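Local atomic coordinates of restriction endonuclease (Mycobacterium sp., PDB entry 4F0Q), a protein that cleaves DNA that carries methylated cytosine, acting as a tetramer whose subunits each hold a probable magnesium-dependent nuclease domain of the PDDEXK type. Residues 14-18 with 19-23; 253-256 with 257-261; 416-419 with 420-424. One frame throughout, in Å; residues are numbered along the deposited sequence.

Contact 1: 14-18 with 19-23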
# COMPACT_ATOMS: atom_id res chain seq x y z
N ALA A 14 17.05 45.80 25.96
CA ALA A 14 15.85 46.21 25.24
C ALA A 14 16.10 46.29 23.74
O ALA A 14 15.19 46.09 22.93
CB ALA A 14 15.35 47.55 25.76
N GLU A 15 17.34 46.58 23.36
CA GLU A 15 17.71 46.68 21.96
C GLU A 15 17.78 45.31 21.31
O GLU A 15 17.32 45.11 20.19
CB GLU A 15 19.05 47.40 21.80
CG GLU A 15 19.41 47.76 20.37
CD GLU A 15 18.49 48.81 19.78
OE1 GLU A 15 17.84 49.54 20.55
OE2 GLU A 15 18.41 48.90 18.53
N VAL A 16 18.37 44.35 22.03
CA VAL A 16 18.43 42.98 21.56
C VAL A 16 17.03 42.38 21.48
O VAL A 16 16.70 41.65 20.54
CB VAL A 16 19.30 42.11 22.49
CG1 VAL A 16 19.26 40.65 22.06
CG2 VAL A 16 20.74 42.62 22.51
N ALA A 17 16.20 42.71 22.47
CA ALA A 17 14.84 42.19 22.53
C ALA A 17 13.95 42.68 21.39
O ALA A 17 13.00 42.00 21.01
CB ALA A 17 14.21 42.53 23.88
N ASN A 18 14.27 43.85 20.85
CA ASN A 18 13.43 44.47 19.84
C ASN A 18 13.96 44.29 18.41
O ASN A 18 13.39 44.83 17.46
CB ASN A 18 13.23 45.96 20.15
CG ASN A 18 11.94 46.51 19.57
OD1 ASN A 18 10.88 46.43 20.20
ND2 ASN A 18 12.02 47.08 18.37
N LYS A 19 15.04 43.54 18.28
CA LYS A 19 15.64 43.30 16.97
C LYS A 19 15.69 41.81 16.64
O LYS A 19 16.33 41.03 17.36
CB LYS A 19 17.04 43.89 16.91
CG LYS A 19 17.68 43.83 15.53
CD LYS A 19 16.90 44.67 14.53
CE LYS A 19 17.50 44.58 13.14
NZ LYS A 19 16.73 45.39 12.15
N PRO A 20 15.01 41.40 15.56
CA PRO A 20 14.96 40.00 15.14
C PRO A 20 16.28 39.52 14.55
O PRO A 20 16.89 40.23 13.75
CB PRO A 20 13.88 40.00 14.04
CG PRO A 20 13.17 41.31 14.17
CD PRO A 20 14.19 42.26 14.69
N ARG A 21 16.72 38.33 14.95
CA ARG A 21 17.90 37.72 14.35
C ARG A 21 17.59 36.32 13.83
O ARG A 21 17.68 35.33 14.55
CB ARG A 21 19.09 37.71 15.33
CG ARG A 21 18.78 37.20 16.72
CD ARG A 21 20.02 37.26 17.60
NE ARG A 21 19.94 36.31 18.71
CZ ARG A 21 19.34 36.54 19.86
NH1 ARG A 21 18.74 37.71 20.07
NH2 ARG A 21 19.32 35.62 20.81
N LEU A 22 17.21 36.26 12.55
CA LEU A 22 16.73 35.03 11.95
C LEU A 22 17.86 34.12 11.49
O LEU A 22 18.71 34.52 10.70
CB LEU A 22 15.83 35.35 10.75
CG LEU A 22 14.69 36.34 11.00
CD1 LEU A 22 13.89 36.56 9.72
CD2 LEU A 22 13.78 35.86 12.12
N VAL A 23 17.86 32.89 11.99
CA VAL A 23 18.79 31.87 11.50
C VAL A 23 18.02 30.87 10.64
O VAL A 23 16.97 30.37 11.04
CB VAL A 23 19.53 31.16 12.65
CG1 VAL A 23 18.55 30.61 13.68
CG2 VAL A 23 20.43 30.05 12.11
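Val16 and Arg21 meet across the bend where helix 6-17 gives way to the extended chain that enters strand 22-24. The side chain of Arg21 can be followed outward to see how. Its CB sets CG between the backbone N and the carbonyl carbon (chi1 49°), and from CG through CD to NE the chain runs straight. CG and CD act here as a spacer, their length bringing the guanidinium back to the helix. NE donates to the carbonyl O of Leu51, and NH2 forms a salt bridge with Asp225. NH1 lies 3.6 Å from Val16 CG1, a methyl that approaches the guanidinium obliquely. Val16 offers this branch because CG1 is anti to its backbone N (chi1 175°). The touch is van der Waals packing, with Pro54 adjoining both residues, while the charge of Arg21 is met by Asp225.

The backbone closure is weak. Lys19 N donates to Val16 O over 3.4 Å, a weak bond although nearly straight at 163°. Val16 O also lies 3.3 Å from Lys19 O, two acceptors that gain nothing from each other. At the same bend Lys19 CB rests 3.5 Å from Glu15 O, so that the aliphatic base of the lysine covers part of the last helical turn before the rest of its chain leads away from the helix end.

Beyond the bend, Val23 pairs through its backbone with Val219 of strand 218-220. Arg21 ties the bend to Leu51 and to helix 222-227, and Ala17 O accepts from Arg222 of that same helix. The arrangement is a helix-to-strand connection that holds helix 6-17 against these elements, in the N-terminal part of the protein, which contains a PUA-like, probably DNA-recognising region.

Contact 2: 253-256 with 257-261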
# COMPACT_ATOMS: atom_id res chain seq x y z
N ARG A 253 0.36 15.71 19.84
CA ARG A 253 0.78 14.73 18.85
C ARG A 253 -0.04 14.79 17.57
O ARG A 253 0.39 14.30 16.53
CB ARG A 253 0.71 13.31 19.44
CG ARG A 253 1.55 13.11 20.68
CD ARG A 253 2.01 11.66 20.80
NE ARG A 253 2.83 11.27 19.66
CZ ARG A 253 4.14 11.47 19.57
NH1 ARG A 253 4.78 12.06 20.57
NH2 ARG A 253 4.81 11.08 18.50
N LEU A 254 -1.21 15.40 17.66
CA LEU A 254 -2.10 15.53 16.50
C LEU A 254 -1.53 16.49 15.46
O LEU A 254 -1.83 16.38 14.27
CB LEU A 254 -3.49 16.00 16.94
CG LEU A 254 -4.48 14.96 17.47
CD1 LEU A 254 -4.00 14.29 18.74
CD2 LEU A 254 -5.84 15.60 17.69
N ALA A 255 -0.70 17.43 15.91
CA ALA A 255 -0.13 18.44 15.03
C ALA A 255 1.10 17.92 14.29
O ALA A 255 1.39 18.36 13.18
CB ALA A 255 0.22 19.69 15.82
N ILE A 256 1.81 16.99 14.92
CA ILE A 256 3.06 16.45 14.37
C ILE A 256 3.01 15.94 12.91
O ILE A 256 3.92 16.23 12.14
CB ILE A 256 3.67 15.37 15.30
CG1 ILE A 256 3.83 15.92 16.72
CG2 ILE A 256 5.01 14.89 14.77
CD1 ILE A 256 4.47 14.96 17.69
N PRO A 257 1.96 15.19 12.53
CA PRO A 257 1.95 14.71 11.14
C PRO A 257 1.79 15.81 10.09
O PRO A 257 1.80 15.50 8.90
CB PRO A 257 0.72 13.79 11.10
CG PRO A 257 0.51 13.37 12.50
CD PRO A 257 0.89 14.57 13.32
N GLY A 258 1.64 17.07 10.51
CA GLY A 258 1.42 18.15 9.57
C GLY A 258 2.31 19.37 9.76
O GLY A 258 2.11 20.39 9.10
N ILE A 259 3.29 19.26 10.65
CA ILE A 259 4.16 20.40 10.94
C ILE A 259 5.63 20.14 10.61
O ILE A 259 6.50 20.95 10.94
CB ILE A 259 4.05 20.84 12.41
CG1 ILE A 259 4.45 19.70 13.35
CG2 ILE A 259 2.64 21.32 12.72
CD1 ILE A 259 4.28 20.02 14.81
N ARG A 260 5.91 19.01 9.97
CA ARG A 260 7.28 18.66 9.61
C ARG A 260 7.78 19.53 8.46
O ARG A 260 7.03 19.86 7.54
CB ARG A 260 7.38 17.18 9.23
CG ARG A 260 8.18 16.35 10.21
CD ARG A 260 8.30 14.91 9.73
NE ARG A 260 7.01 14.22 9.75
CZ ARG A 260 6.61 13.43 10.75
NH1 ARG A 260 7.40 13.23 11.79
NH2 ARG A 260 5.42 12.84 10.69
N ARG A 261 9.06 19.89 8.51
CA ARG A 261 9.69 20.67 7.45
C ARG A 261 9.73 19.89 6.14
O ARG A 261 10.05 18.71 6.12
CB ARG A 261 11.10 21.09 7.86
CG ARG A 261 11.84 21.91 6.81
CD ARG A 261 13.22 22.32 7.30
NE ARG A 261 13.92 23.16 6.33
CZ ARG A 261 14.79 22.69 5.43
NH1 ARG A 261 15.06 21.40 5.37
NH2 ARG A 261 15.38 23.53 4.59
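A beta turn of type I, running from Ala255 to Gly258, and the overlapping turn from Ile256 to Ile259 carry the chain from helix 243-251 toward strand 263-264. The first is closed by Gly258 N donating to Ala255 O at 3.0 Å, with the donor lying well above the carbonyl plane. The second has a weaker closure, Ile259 N to Ile256 O at 3.4 Å. Pro257 can donate no hydrogen, and its ring instead meets the carbonyl one turn back, CD being 3.3 Å from Arg253 O.

Ile259 folds back over the first turn. Its CG1 sits between backbone N and carbonyl carbon (chi1 60°), which places CG2 3.2 Å from Ala255 O and CD1 4.2 Å from Ala255 CB. Separately, the Arg260 guanidinium turns one face to Ile256 O, which stands 4.0 Å above its plane and is offset toward the rim. NH1 of this arginine is salt-bridged to Glu185, whose backbone O accepts from Arg253 NH2. In a neighbouring subunit Arg313 donates to Arg253 O and packs on Ile256 and Pro257.

A carbonyl over a guanidinium face is not a hydrogen bond, but it should be mildly favourable for the cation. The backbone turns thus fix the bend, whereas Arg253 and Arg260 each direct an N-H group to Glu185 of strand 175-193.

Contact 3: 416-419 with 420-424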
# COMPACT_ATOMS: atom_id res chain seq x y z
N ALA A 416 24.50 -0.53 3.58
CA ALA A 416 24.25 0.02 4.91
C ALA A 416 23.36 -0.91 5.74
O ALA A 416 23.66 -1.21 6.90
CB ALA A 416 23.61 1.40 4.81
N THR A 417 22.28 -1.38 5.12
CA THR A 417 21.34 -2.28 5.78
C THR A 417 22.02 -3.58 6.19
O THR A 417 21.87 -4.03 7.32
CB THR A 417 20.14 -2.60 4.88
OG1 THR A 417 19.53 -1.38 4.43
CG2 THR A 417 19.11 -3.42 5.64
N VAL A 418 22.76 -4.17 5.26
CA VAL A 418 23.47 -5.42 5.52
C VAL A 418 24.49 -5.26 6.64
O VAL A 418 24.59 -6.11 7.53
CB VAL A 418 24.16 -5.95 4.24
CG1 VAL A 418 25.25 -6.95 4.59
CG2 VAL A 418 23.14 -6.58 3.30
N ARG A 419 25.23 -4.15 6.62
CA ARG A 419 26.19 -3.86 7.68
C ARG A 419 25.50 -3.73 9.04
O ARG A 419 26.00 -4.25 10.04
CB ARG A 419 26.98 -2.59 7.35
CG ARG A 419 28.16 -2.82 6.42
CD ARG A 419 28.79 -1.51 5.99
NE ARG A 419 28.94 -0.59 7.11
CZ ARG A 419 29.97 -0.57 7.95
NH1 ARG A 419 30.96 -1.44 7.80
NH2 ARG A 419 30.01 0.31 8.94
N ARG A 420 24.37 -3.04 9.06
CA ARG A 420 23.60 -2.89 10.30
C ARG A 420 23.13 -4.25 10.83
O ARG A 420 23.29 -4.55 12.01
CB ARG A 420 22.39 -1.98 10.08
CG ARG A 420 21.69 -1.55 11.36
CD ARG A 420 20.37 -0.84 11.07
NE ARG A 420 20.51 0.20 10.06
CZ ARG A 420 19.99 0.13 8.84
NH1 ARG A 420 19.29 -0.93 8.48
NH2 ARG A 420 20.17 1.13 7.98
N MET A 421 22.56 -5.06 9.94
CA MET A 421 22.08 -6.39 10.28
C MET A 421 23.18 -7.26 10.86
O MET A 421 23.02 -7.89 11.90
CB MET A 421 21.50 -7.08 9.04
CG MET A 421 20.23 -6.46 8.49
SD MET A 421 19.86 -7.00 6.81
CE MET A 421 19.80 -8.78 7.02
N VAL A 422 24.32 -7.28 10.17
CA VAL A 422 25.45 -8.10 10.56
C VAL A 422 26.04 -7.64 11.90
O VAL A 422 26.34 -8.46 12.77
CB VAL A 422 26.54 -8.09 9.47
CG1 VAL A 422 27.86 -8.59 10.01
CG2 VAL A 422 26.09 -8.93 8.28
N GLN A 423 26.18 -6.33 12.07
CA GLN A 423 26.70 -5.79 13.32
C GLN A 423 25.76 -6.02 14.50
O GLN A 423 26.20 -6.21 15.64
CB GLN A 423 27.01 -4.30 13.18
CG GLN A 423 28.28 -4.00 12.39
CD GLN A 423 29.54 -4.43 13.13
OE1 GLN A 423 29.57 -4.47 14.36
NE2 GLN A 423 30.59 -4.74 12.38
N ALA A 424 24.46 -6.01 14.24
CA ALA A 424 23.46 -6.12 15.30
C ALA A 424 23.02 -7.55 15.59
O ALA A 424 22.33 -7.80 16.58
CB ALA A 424 22.26 -5.24 14.99
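From Ala416 to Gln423 the backbone is regular alpha-helix, four successive i to i+4 bonds each measuring 2.9 Å, with Arg420 N on Ala416 O first and Gln423 N on Arg419 O last. The bonds are nearly straight, with N-H...O angles between 159° and 167°.

Arg420 curls back along this helix. With CG anti to its backbone N (chi1 -169°) and a bend at chi3, the guanidinium lies with one face beneath Ala416 O, 4.3 Å from its plane and over its centre. Its NH1 comes to 3.6 Å from Thr417 CA and 3.8 Å from Thr417 CG2. Met421 SD also reaches Thr417 CG2, at 3.8 Å; the two side chains run at a slant to one another, and Met421 CG lies 3.2 Å from Thr417 O.

Helix 411-425 follows strand 406-409, an outer strand of the five-stranded mixed sheet of the PDDEXK nuclease fold. Thr417 faces helix 297-314, and its OG1 is hydrogen-bonded to Thr413 O one turn earlier. Val418 CG1 and Val422 CG2, 4.3 Å apart, form an apolar pair covered by Leu430 of helix 430-440. Gln423 lays its CB against Arg419 O at 3.3 Å, and its OE1 accepts from Arg193, in the N-terminal half of the chain. Met421 packs on Leu254 of the second subunit.

In the fold
Contact 1 is a surface bend, about 32 Å from the centre of the chain, whereas contacts 2 and 3 lie about 16 Å from it, on opposite sides; contact 2 is largely buried and contact 3 partly so. No two of them touch. Contacts 1 and 2 are joints between secondary structure elements: a single weak backbone bond closes contact 1, one sound and one weak bond close contact 2, and in both an arginine reaches an acidic residue outside the joint. Contact 3 instead lies within one regular helix of the nuclease fold and relies on complete backbone bonding and apolar faces. Contacts 2 and 3, although about 31 Å apart between centres within the chain, both reach the second subunit of the tetramer.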